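Local structure of Lmo0651 protein (Listeria monocytogenes serovar 1/2a, 6EP3) at residues K19-E24 against M160-D165; L31-L36 against S45-A50; T55-V60 against V153-F158; I59-E64 against V69-I74. The protein controls expression of the Agr system of Listeria monocytogenes, mediates virulence and, as a GntR-family transcription factor, probably binds specific regulatory DNA sequences. All blocks are in the same frame, centred on the assembly; numbering follows the deposited sequence.

Overall arrangement
Interactions 1 and 3 join the two parts of a GntR/FCD regulator, for both set the DNA-binding part against helix 147-163; interactions 2 and 4 build that DNA-binding part itself. Aliphatic packing inside a helix pair defines interaction 2, which is buried, whereas interactions 1, 3 and 4 are partly buried. Interaction 4, a hairpin, combines backbone bonds and an amide-hydroxyl bond with apolar packing on the face of Val60 and Leu70. The interdomain contacts mix polar and apolar groups: a lysine chain lies beside two aromatic residues in interaction 1, and a glutamine amide lies over a phenylalanine in interaction 3. Ile59 belongs to both interactions 3 and 4, and Phe163 of interaction 1 packs against it.

Interaction 1 (K19-E24 against M160-D165); sequences KIKNGE and MVHFSD
Lys21 and Ile20 both lean on the ring of Phe163, where the last turn of helix 8-21 in the GntR winged-helix domain meets the C-terminal end of helix 147-163 in the FCD domain. The lysine chain runs at roughly a right angle to the phenylalanine side chain, and its CG comes to 3.7 Å from Phe163 CE2. Ile20 CG2 approaches the same ring carbon obliquely, at 3.8 Å, so that two aliphatic groups share one corner of the ring. Beyond CG the lysine bends, with an almost eclipsed third torsion (chi3 -14°). That bend carries the ammonium group to the edge of the His162 ring, where Lys21 NZ lies near the ring plane, 3.7 Å from His162 ND1; the same NZ also makes a long, weak ion pair with Glu18. At the same time Lys21 CD sits against the backbone carbonyl, 3.1 Å from His162 O. On the FCD side the neighbours pack on one another: His162 CB lies above one face of the Phe163 ring, offset toward its rim, and Val161 CG1 sits similarly over the imidazole. Phe163 also touches Leu17 and Ile59, which extends the interdomain packing into the winged-helix core. Close by, Met160 O accepts from Ser164 N at 3.0 Å and from Ser164 OG at 2.8 Å, the two donors arriving from opposite faces of the carbonyl plane.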
# COMPACT_ATOMS: atom_id res chain seq x y z
N LYS B 19 -22.82 4.66 -2.21
CA LYS B 19 -23.36 4.70 -0.86
C LYS B 19 -22.29 5.07 0.15
O LYS B 19 -22.60 5.63 1.21
CB LYS B 19 -23.98 3.35 -0.50
CG LYS B 19 -25.40 3.16 -1.00
CD LYS B 19 -26.14 2.15 -0.14
CE LYS B 19 -27.64 2.27 -0.30
NZ LYS B 19 -28.37 1.60 0.81
N ILE B 20 -21.03 4.80 -0.16
CA ILE B 20 -19.96 5.20 0.73
C ILE B 20 -19.63 6.67 0.54
O ILE B 20 -19.24 7.36 1.49
CB ILE B 20 -18.72 4.31 0.51
CG1 ILE B 20 -19.11 2.83 0.56
CG2 ILE B 20 -17.65 4.62 1.54
CD1 ILE B 20 -19.88 2.44 1.80
N LYS B 21 -19.81 7.19 -0.68
CA LYS B 21 -19.37 8.55 -0.95
C LYS B 21 -20.44 9.58 -0.61
O LYS B 21 -20.13 10.60 0.01
CB LYS B 21 -18.95 8.67 -2.42
CG LYS B 21 -17.71 7.84 -2.74
CD LYS B 21 -17.25 7.96 -4.19
CE LYS B 21 -18.29 8.60 -5.09
NZ LYS B 21 -17.76 8.74 -6.47
N ASN B 22 -21.70 9.34 -0.99
CA ASN B 22 -22.76 10.28 -0.66
C ASN B 22 -23.11 10.28 0.82
O ASN B 22 -23.82 11.18 1.27
CB ASN B 22 -24.00 9.99 -1.51
CG ASN B 22 -24.62 8.63 -1.22
OD1 ASN B 22 -24.13 7.87 -0.38
ND2 ASN B 22 -25.70 8.32 -1.92
N GLY B 23 -22.65 9.29 1.58
CA GLY B 23 -22.85 9.26 3.01
C GLY B 23 -24.02 8.44 3.50
O GLY B 23 -24.37 8.53 4.68
N GLU B 24 -24.64 7.63 2.63
CA GLU B 24 -25.74 6.79 3.10
C GLU B 24 -25.24 5.67 4.01
O GLU B 24 -26.03 5.11 4.77
CB GLU B 24 -26.51 6.21 1.91
CG GLU B 24 -27.26 7.25 1.10
CD GLU B 24 -27.78 6.72 -0.22
OE1 GLU B 24 -28.31 7.53 -1.01
OE2 GLU B 24 -27.65 5.51 -0.48
N MET B 160 -7.96 9.10 -3.30
CA MET B 160 -8.06 10.55 -3.46
C MET B 160 -9.19 10.91 -4.43
O MET B 160 -10.07 11.72 -4.10
CB MET B 160 -6.73 11.13 -3.93
CG MET B 160 -5.81 11.48 -2.79
SD MET B 160 -4.34 12.36 -3.32
CE MET B 160 -3.73 11.21 -4.52
N VAL B 161 -9.20 10.28 -5.60
CA VAL B 161 -10.21 10.56 -6.62
C VAL B 161 -11.61 10.35 -6.06
O VAL B 161 -12.53 11.13 -6.35
CB VAL B 161 -9.96 9.68 -7.86
CG1 VAL B 161 -11.23 9.54 -8.69
CG2 VAL B 161 -8.83 10.25 -8.71
N HIS B 162 -11.80 9.31 -5.25
CA HIS B 162 -13.16 8.98 -4.84
C HIS B 162 -13.58 9.59 -3.52
O HIS B 162 -14.79 9.67 -3.26
CB HIS B 162 -13.33 7.46 -4.79
CG HIS B 162 -13.44 6.83 -6.14
ND1 HIS B 162 -14.58 6.89 -6.90
CD2 HIS B 162 -12.53 6.15 -6.88
CE1 HIS B 162 -14.38 6.25 -8.04
NE2 HIS B 162 -13.14 5.79 -8.05
N PHE B 163 -12.65 10.07 -2.69
CA PHE B 163 -13.03 10.55 -1.36
C PHE B 163 -12.45 11.91 -0.99
O PHE B 163 -12.54 12.29 0.18
CB PHE B 163 -12.64 9.53 -0.29
CG PHE B 163 -13.24 8.17 -0.49
CD1 PHE B 163 -12.47 7.11 -0.96
CD2 PHE B 163 -14.57 7.93 -0.20
CE1 PHE B 163 -13.01 5.86 -1.14
CE2 PHE B 163 -15.12 6.67 -0.38
CZ PHE B 163 -14.34 5.64 -0.85
N SER B 164 -11.87 12.65 -1.94
CA SER B 164 -11.38 13.99 -1.65
C SER B 164 -11.95 14.95 -2.69
O SER B 164 -12.42 14.54 -3.75
CB SER B 164 -9.85 14.07 -1.65
OG SER B 164 -9.36 14.16 -2.98
N ASP B 165 -11.90 16.24 -2.36
CA ASP B 165 -12.20 17.30 -3.30
C ASP B 165 -10.95 17.88 -3.92
O ASP B 165 -10.99 18.99 -4.47
CB ASP B 165 -13.00 18.41 -2.61
CG ASP B 165 -14.36 17.94 -2.13
OD1 ASP B 165 -14.64 18.07 -0.92
OD2 ASP B 165 -15.16 17.46 -2.96

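Interaction 2 (L31-L36 against S45-A50); sequences LAEEKL and SPLRKA
Leu47 reaches from helix 44-56 into the first turn of helix 33-40 and meets Glu33 and Leu36 there. Its CB already points toward that helix, and with CG anti to the backbone N (chi1 171°) the branch is carried straight on across the gap. At the fork the two methyls part company. CD1 settles against the backbone side of the opposing turn, 3.5 Å from Leu36 CB, while CD2 lies 3.8 Å from Glu33 CB. Both also border the same carbonyl: Glu33 O is 3.6 Å from Leu47 CD1 and 3.8 Å from Leu47 CD2, so the oxygen faces both methyls. These two helices form the helix-turn-helix of the GntR winged-helix domain, in which helix 44-56 is by family analogy the probable recognition helix. Arg48, the next residue along it, binds through NH1 a sulfate ion that probably comes from the crystallisation liquor. Glu33 shows how one residue can divide its roles: its CB serves the apolar contact, and its extended chain takes the carboxylate out to a salt bridge between OE1 and Arg44. Leu36 turns toward the same gap and packs also on Leu16 and Lys19 of helix 8-21. Ala32 occupies the N-cap position of helix 33-40, and its carbonyl O accepts from Leu36 N at 2.8 Å.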
# COMPACT_ATOMS: atom_id res chain seq x y z
N LEU B 31 -22.01 -3.34 7.52
CA LEU B 31 -22.73 -3.46 6.25
C LEU B 31 -23.79 -4.55 6.35
O LEU B 31 -23.48 -5.70 6.65
CB LEU B 31 -21.75 -3.77 5.11
CG LEU B 31 -20.77 -2.67 4.69
CD1 LEU B 31 -21.42 -1.30 4.78
CD2 LEU B 31 -19.48 -2.71 5.50
N ALA B 32 -25.05 -4.17 6.12
CA ALA B 32 -26.16 -5.12 6.11
C ALA B 32 -26.21 -5.77 4.74
O ALA B 32 -26.96 -5.35 3.85
CB ALA B 32 -27.47 -4.43 6.45
N GLU B 33 -25.41 -6.83 4.57
CA GLU B 33 -25.28 -7.48 3.27
C GLU B 33 -26.62 -7.99 2.76
O GLU B 33 -26.86 -7.99 1.55
CB GLU B 33 -24.26 -8.62 3.36
CG GLU B 33 -22.90 -8.15 3.84
CD GLU B 33 -21.83 -9.22 3.72
OE1 GLU B 33 -22.10 -10.27 3.09
OE2 GLU B 33 -20.72 -9.00 4.24
N GLU B 34 -27.49 -8.43 3.67
CA GLU B 34 -28.78 -8.96 3.26
C GLU B 34 -29.71 -7.84 2.81
O GLU B 34 -30.40 -7.96 1.79
CB GLU B 34 -29.40 -9.74 4.42
CG GLU B 34 -28.38 -10.46 5.31
CD GLU B 34 -27.76 -9.54 6.36
OE1 GLU B 34 -28.38 -8.52 6.71
OE2 GLU B 34 -26.63 -9.85 6.82
N LYS B 35 -29.74 -6.73 3.55
CA LYS B 35 -30.54 -5.58 3.15
C LYS B 35 -29.99 -4.91 1.90
O LYS B 35 -30.76 -4.40 1.08
CB LYS B 35 -30.62 -4.57 4.30
CG LYS B 35 -31.45 -3.33 4.00
CD LYS B 35 -31.75 -2.54 5.26
CE LYS B 35 -32.45 -3.40 6.30
NZ LYS B 35 -32.78 -2.63 7.53
N LEU B 36 -28.66 -4.92 1.73
CA LEU B 36 -28.06 -4.30 0.56
C LEU B 36 -28.40 -5.07 -0.71
O LEU B 36 -28.71 -4.47 -1.75
CB LEU B 36 -26.55 -4.19 0.74
CG LEU B 36 -26.03 -3.13 1.70
CD1 LEU B 36 -24.55 -3.35 1.97
CD2 LEU B 36 -26.27 -1.73 1.15
N SER B 45 -23.94 -13.18 -4.70
CA SER B 45 -22.66 -13.44 -5.35
C SER B 45 -21.98 -12.17 -5.84
O SER B 45 -20.77 -12.01 -5.59
CB SER B 45 -22.83 -14.45 -6.48
OG SER B 45 -21.67 -14.49 -7.30
N PRO B 46 -22.66 -11.23 -6.53
CA PRO B 46 -21.98 -9.98 -6.89
C PRO B 46 -21.62 -9.14 -5.67
O PRO B 46 -20.46 -8.73 -5.50
CB PRO B 46 -23.00 -9.27 -7.79
CG PRO B 46 -24.31 -9.88 -7.44
CD PRO B 46 -24.00 -11.31 -7.13
N LEU B 47 -22.62 -8.90 -4.82
CA LEU B 47 -22.44 -8.05 -3.64
C LEU B 47 -21.23 -8.49 -2.81
O LEU B 47 -20.31 -7.70 -2.57
CB LEU B 47 -23.72 -8.08 -2.80
CG LEU B 47 -23.69 -7.43 -1.41
CD1 LEU B 47 -24.93 -6.61 -1.22
CD2 LEU B 47 -23.57 -8.49 -0.33
N ARG B 48 -21.23 -9.76 -2.39
CA ARG B 48 -20.08 -10.33 -1.69
C ARG B 48 -18.78 -9.96 -2.39
O ARG B 48 -17.88 -9.36 -1.78
CB ARG B 48 -20.25 -11.85 -1.61
CG ARG B 48 -18.95 -12.63 -1.43
CD ARG B 48 -19.23 -14.11 -1.22
NE ARG B 48 -19.69 -14.40 0.14
CZ ARG B 48 -20.50 -15.40 0.45
NH1 ARG B 48 -20.95 -16.21 -0.50
NH2 ARG B 48 -20.87 -15.59 1.71
N LYS B 49 -18.71 -10.25 -3.69
CA LYS B 49 -17.51 -9.93 -4.47
C LYS B 49 -17.12 -8.47 -4.29
O LYS B 49 -15.98 -8.16 -3.92
CB LYS B 49 -17.77 -10.25 -5.94
CG LYS B 49 -17.32 -11.64 -6.37
CD LYS B 49 -17.27 -11.78 -7.88
CE LYS B 49 -18.62 -12.20 -8.45
NZ LYS B 49 -18.45 -12.90 -9.75
N ALA B 50 -18.08 -7.57 -4.50
CA ALA B 50 -17.84 -6.15 -4.29
C ALA B 50 -17.19 -5.89 -2.94
O ALA B 50 -16.13 -5.27 -2.85
CB ALA B 50 -19.15 -5.37 -4.43

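Interaction 3 (T55-V60 against V153-F158); sequences TAQGIV and VKQIFF
Gln57 lays its amide over the ring of Phe158, with NE2 3.9 Å above one face and displaced toward the rim. It does so from the turn after helix 44-56 of the GntR winged-helix domain, whose end is a Schellman motif with Gly58 at positive phi, while Phe158 belongs to helix 147-163 of the FCD domain. Amide and ring are not parallel: their planes stand 40° apart, and the side chains run crosswise. The glutamine gets there by an extended course beyond CG. Its polar end has a partner within its own domain, since OE1 is hydrogen-bonded to Tyr13 OH, a bond that would help to fix the rotation of the amide above the ring. Ile59 approaches Phe158 differently, at the edge, where its CD1 lies near the ring plane and 3.8 Å from Phe158 CE1. The ring is thus touched on a face by a polar group and on its rim by a methyl; the ring of His162, one turn further along the same helix, meets it at a slant. Gln155 comes mainly to the aliphatic stem of Gln57. Its chain bends at chi2 (-65°), and the two amide planes are 55° apart. The neighbouring end of helix 44-56 faces the second subunit, where Thr55 packs on Ala56 of that subunit. At the stem itself, Gln155 OE1 lies 3.2 Å from Gln57 CG and Gln155 NE2 3.4 Å from Gln57 CB.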
# COMPACT_ATOMS: atom_id res chain seq x y z
N THR B 55 -12.64 -4.60 0.57
CA THR B 55 -11.74 -4.95 1.66
C THR B 55 -10.30 -4.96 1.19
O THR B 55 -9.39 -4.63 1.96
CB THR B 55 -12.12 -6.31 2.27
OG1 THR B 55 -13.52 -6.32 2.57
CG2 THR B 55 -11.34 -6.55 3.55
N ALA B 56 -10.07 -5.31 -0.08
CA ALA B 56 -8.72 -5.28 -0.64
C ALA B 56 -8.21 -3.85 -0.79
O ALA B 56 -6.99 -3.65 -0.83
CB ALA B 56 -8.69 -5.99 -1.99
N GLN B 57 -9.10 -2.87 -0.86
CA GLN B 57 -8.72 -1.47 -1.01
C GLN B 57 -8.69 -0.73 0.32
O GLN B 57 -8.48 0.49 0.34
CB GLN B 57 -9.68 -0.77 -1.98
CG GLN B 57 -9.74 -1.40 -3.36
CD GLN B 57 -10.86 -0.84 -4.22
OE1 GLN B 57 -11.95 -0.56 -3.73
NE2 GLN B 57 -10.58 -0.67 -5.51
N GLY B 58 -8.90 -1.43 1.43
CA GLY B 58 -8.89 -0.79 2.73
C GLY B 58 -10.10 0.07 3.03
O GLY B 58 -10.12 0.74 4.06
N ILE B 59 -11.11 0.05 2.16
CA ILE B 59 -12.30 0.85 2.39
C ILE B 59 -13.23 0.17 3.39
O ILE B 59 -13.89 0.84 4.19
CB ILE B 59 -13.01 1.12 1.04
CG1 ILE B 59 -12.04 1.80 0.07
CG2 ILE B 59 -14.28 1.94 1.24
CD1 ILE B 59 -12.62 2.04 -1.31
N VAL B 60 -13.26 -1.16 3.39
CA VAL B 60 -14.08 -1.93 4.31
C VAL B 60 -13.17 -2.85 5.10
O VAL B 60 -12.20 -3.39 4.56
CB VAL B 60 -15.17 -2.73 3.57
CG1 VAL B 60 -15.77 -3.81 4.46
CG2 VAL B 60 -16.25 -1.80 3.03
N VAL B 153 0.69 3.39 -4.84
CA VAL B 153 0.32 4.75 -5.21
C VAL B 153 -0.94 4.76 -6.06
O VAL B 153 -1.71 5.72 -6.01
CB VAL B 153 1.50 5.44 -5.90
CG1 VAL B 153 1.15 6.88 -6.25
CG2 VAL B 153 2.71 5.41 -4.98
N LYS B 154 -1.19 3.70 -6.83
CA LYS B 154 -2.46 3.61 -7.55
C LYS B 154 -3.63 3.54 -6.58
O LYS B 154 -4.67 4.18 -6.80
CB LYS B 154 -2.46 2.39 -8.47
CG LYS B 154 -1.77 2.61 -9.81
CD LYS B 154 -1.86 1.35 -10.67
CE LYS B 154 -1.29 1.58 -12.06
NZ LYS B 154 -1.32 0.35 -12.90
N GLN B 155 -3.48 2.76 -5.51
CA GLN B 155 -4.54 2.69 -4.50
C GLN B 155 -4.75 4.05 -3.84
O GLN B 155 -5.89 4.47 -3.58
CB GLN B 155 -4.18 1.64 -3.44
CG GLN B 155 -4.76 0.27 -3.73
CD GLN B 155 -6.27 0.25 -3.68
OE1 GLN B 155 -6.91 -0.45 -4.47
NE2 GLN B 155 -6.85 1.02 -2.77
N ILE B 156 -3.65 4.76 -3.55
CA ILE B 156 -3.75 6.11 -3.00
C ILE B 156 -4.50 7.03 -3.95
O ILE B 156 -5.35 7.83 -3.52
CB ILE B 156 -2.35 6.66 -2.68
CG1 ILE B 156 -1.74 5.96 -1.47
CG2 ILE B 156 -2.42 8.17 -2.47
CD1 ILE B 156 -0.37 6.47 -1.14
N PHE B 157 -4.18 6.97 -5.24
CA PHE B 157 -4.84 7.82 -6.22
C PHE B 157 -6.32 7.49 -6.30
O PHE B 157 -7.16 8.40 -6.43
CB PHE B 157 -4.19 7.63 -7.60
CG PHE B 157 -2.89 8.35 -7.77
CD1 PHE B 157 -2.66 9.56 -7.14
CD2 PHE B 157 -1.89 7.83 -8.57
CE1 PHE B 157 -1.46 10.23 -7.29
CE2 PHE B 157 -0.69 8.49 -8.74
CZ PHE B 157 -0.47 9.70 -8.10
N PHE B 158 -6.66 6.21 -6.22
CA PHE B 158 -8.07 5.81 -6.20
C PHE B 158 -8.78 6.45 -5.02
O PHE B 158 -9.87 7.03 -5.18
CB PHE B 158 -8.17 4.28 -6.12
CG PHE B 158 -9.58 3.78 -6.04
CD1 PHE B 158 -10.18 3.56 -4.81
CD2 PHE B 158 -10.30 3.52 -7.19
CE1 PHE B 158 -11.48 3.10 -4.73
CE2 PHE B 158 -11.60 3.05 -7.12
CZ PHE B 158 -12.19 2.85 -5.89

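Interaction 4 (I59-E64 against V69-I74)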
# COMPACT_ATOMS: atom_id res chain seq x y z
N ILE B 59 -11.11 0.05 2.16
CA ILE B 59 -12.30 0.85 2.39
C ILE B 59 -13.23 0.17 3.39
O ILE B 59 -13.89 0.84 4.19
CB ILE B 59 -13.01 1.12 1.04
CG1 ILE B 59 -12.04 1.80 0.07
CG2 ILE B 59 -14.28 1.94 1.24
CD1 ILE B 59 -12.62 2.04 -1.31
N VAL B 60 -13.26 -1.16 3.39
CA VAL B 60 -14.08 -1.93 4.31
C VAL B 60 -13.17 -2.85 5.10
O VAL B 60 -12.20 -3.39 4.56
CB VAL B 60 -15.17 -2.73 3.57
CG1 VAL B 60 -15.77 -3.81 4.46
CG2 VAL B 60 -16.25 -1.80 3.03
N SER B 61 -13.46 -3.00 6.39
CA SER B 61 -12.73 -3.89 7.28
C SER B 61 -13.70 -4.93 7.81
O SER B 61 -14.74 -4.58 8.38
CB SER B 61 -12.07 -3.12 8.43
OG SER B 61 -10.92 -2.42 8.00
N TYR B 62 -13.37 -6.21 7.62
CA TYR B 62 -14.16 -7.29 8.19
C TYR B 62 -13.55 -7.70 9.53
O TYR B 62 -12.34 -7.87 9.64
CB TYR B 62 -14.22 -8.49 7.25
CG TYR B 62 -14.49 -9.80 7.96
CD1 TYR B 62 -13.44 -10.63 8.34
CD2 TYR B 62 -15.78 -10.19 8.26
CE1 TYR B 62 -13.68 -11.83 9.00
CE2 TYR B 62 -16.04 -11.38 8.92
CZ TYR B 62 -14.99 -12.20 9.28
OH TYR B 62 -15.23 -13.38 9.93
N HIS B 63 -14.41 -7.86 10.53
CA HIS B 63 -13.99 -8.28 11.86
C HIS B 63 -14.57 -9.66 12.15
O HIS B 63 -15.70 -9.97 11.77
CB HIS B 63 -14.47 -7.28 12.92
CG HIS B 63 -13.72 -5.98 12.90
ND1 HIS B 63 -14.15 -4.88 13.60
CD2 HIS B 63 -12.59 -5.61 12.26
CE1 HIS B 63 -13.31 -3.88 13.39
NE2 HIS B 63 -12.35 -4.30 12.59
N GLU B 64 -13.78 -10.50 12.83
CA GLU B 64 -14.25 -11.83 13.20
C GLU B 64 -15.45 -11.77 14.14
O GLU B 64 -16.19 -12.75 14.24
CB GLU B 64 -13.11 -12.63 13.83
CG GLU B 64 -13.38 -14.12 13.97
CD GLU B 64 -13.70 -14.54 15.39
OE1 GLU B 64 -13.43 -15.71 15.75
OE2 GLU B 64 -14.21 -13.70 16.16
N VAL B 69 -17.22 -4.11 8.34
CA VAL B 69 -17.40 -2.76 8.85
C VAL B 69 -16.76 -1.78 7.88
O VAL B 69 -15.73 -2.08 7.26
CB VAL B 69 -16.81 -2.59 10.27
CG1 VAL B 69 -17.37 -1.35 10.94
CG2 VAL B 69 -17.07 -3.83 11.11
N LEU B 70 -17.35 -0.60 7.75
CA LEU B 70 -16.87 0.41 6.82
C LEU B 70 -15.95 1.38 7.56
O LEU B 70 -16.28 1.83 8.66
CB LEU B 70 -18.04 1.16 6.18
CG LEU B 70 -17.63 2.42 5.41
CD1 LEU B 70 -17.03 2.03 4.06
CD2 LEU B 70 -18.83 3.34 5.22
N ASN B 71 -14.81 1.67 6.95
CA ASN B 71 -13.78 2.49 7.57
C ASN B 71 -14.03 3.97 7.31
O ASN B 71 -14.86 4.36 6.49
CB ASN B 71 -12.40 2.08 7.06
CG ASN B 71 -12.03 0.67 7.45
OD1 ASN B 71 -12.34 0.21 8.55
ND2 ASN B 71 -11.36 -0.03 6.55
N ASP B 72 -13.31 4.81 8.07
CA ASP B 72 -13.35 6.26 7.89
C ASP B 72 -12.54 6.60 6.65
O ASP B 72 -11.31 6.69 6.70
CB ASP B 72 -12.81 6.96 9.13
CG ASP B 72 -13.09 8.46 9.12
OD1 ASP B 72 -13.70 8.94 8.14
OD2 ASP B 72 -12.71 9.14 10.09
N CYS B 73 -13.23 6.79 5.53
CA CYS B 73 -12.58 6.94 4.23
C CYS B 73 -12.60 8.36 3.69
O CYS B 73 -11.87 8.64 2.74
CB CYS B 73 -13.24 6.02 3.20
SG CYS B 73 -12.90 4.28 3.45
N ILE B 74 -13.40 9.25 4.27
CA ILE B 74 -13.48 10.61 3.74
C ILE B 74 -12.16 11.32 4.01
O ILE B 74 -11.55 11.18 5.08
CB ILE B 74 -14.68 11.36 4.34
CG1 ILE B 74 -15.02 12.58 3.48
CG2 ILE B 74 -14.43 11.77 5.79
CD1 ILE B 74 -15.54 12.22 2.10
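Asn71 ND2 serves two oxygens: it donates to Ser61 OG at 2.8 Å, with the hydroxyl oxygen 3° out of the amide plane and a moderately bent N-H...O angle of 149°, and it is also hydrogen-bonded to Gly58 O. The backbone of the same asparagine adds a straighter bond, Asn71 N to Ile59 O, at 3.0 Å and 166°. Further along, Ser61 and Val69 form an antiparallel hydrogen-bonded pair, each backbone N donating to the other's carbonyl O. Together these bonds zip up the two-stranded hairpin that is the wing of the winged-helix fold, an element that in this family typically approaches DNA. Val60 and Leu70 make the adjacent non-hydrogen-bonded pair and turn to the face away from Ser61 and Val69. There Val60 CG2 meets Leu70 CD1 at 4.0 Å, and Leu70 CD1 also lies 3.4 Å from Ile59 O. Val60 CG1 lies 3.3 Å from Val69 O. Beyond the strands Cys73 SG presses on Ile59 CG2 at 3.5 Å. Toward the other end of the hairpin, Val69 CG2 lies 4.0 Å from His63 ND1.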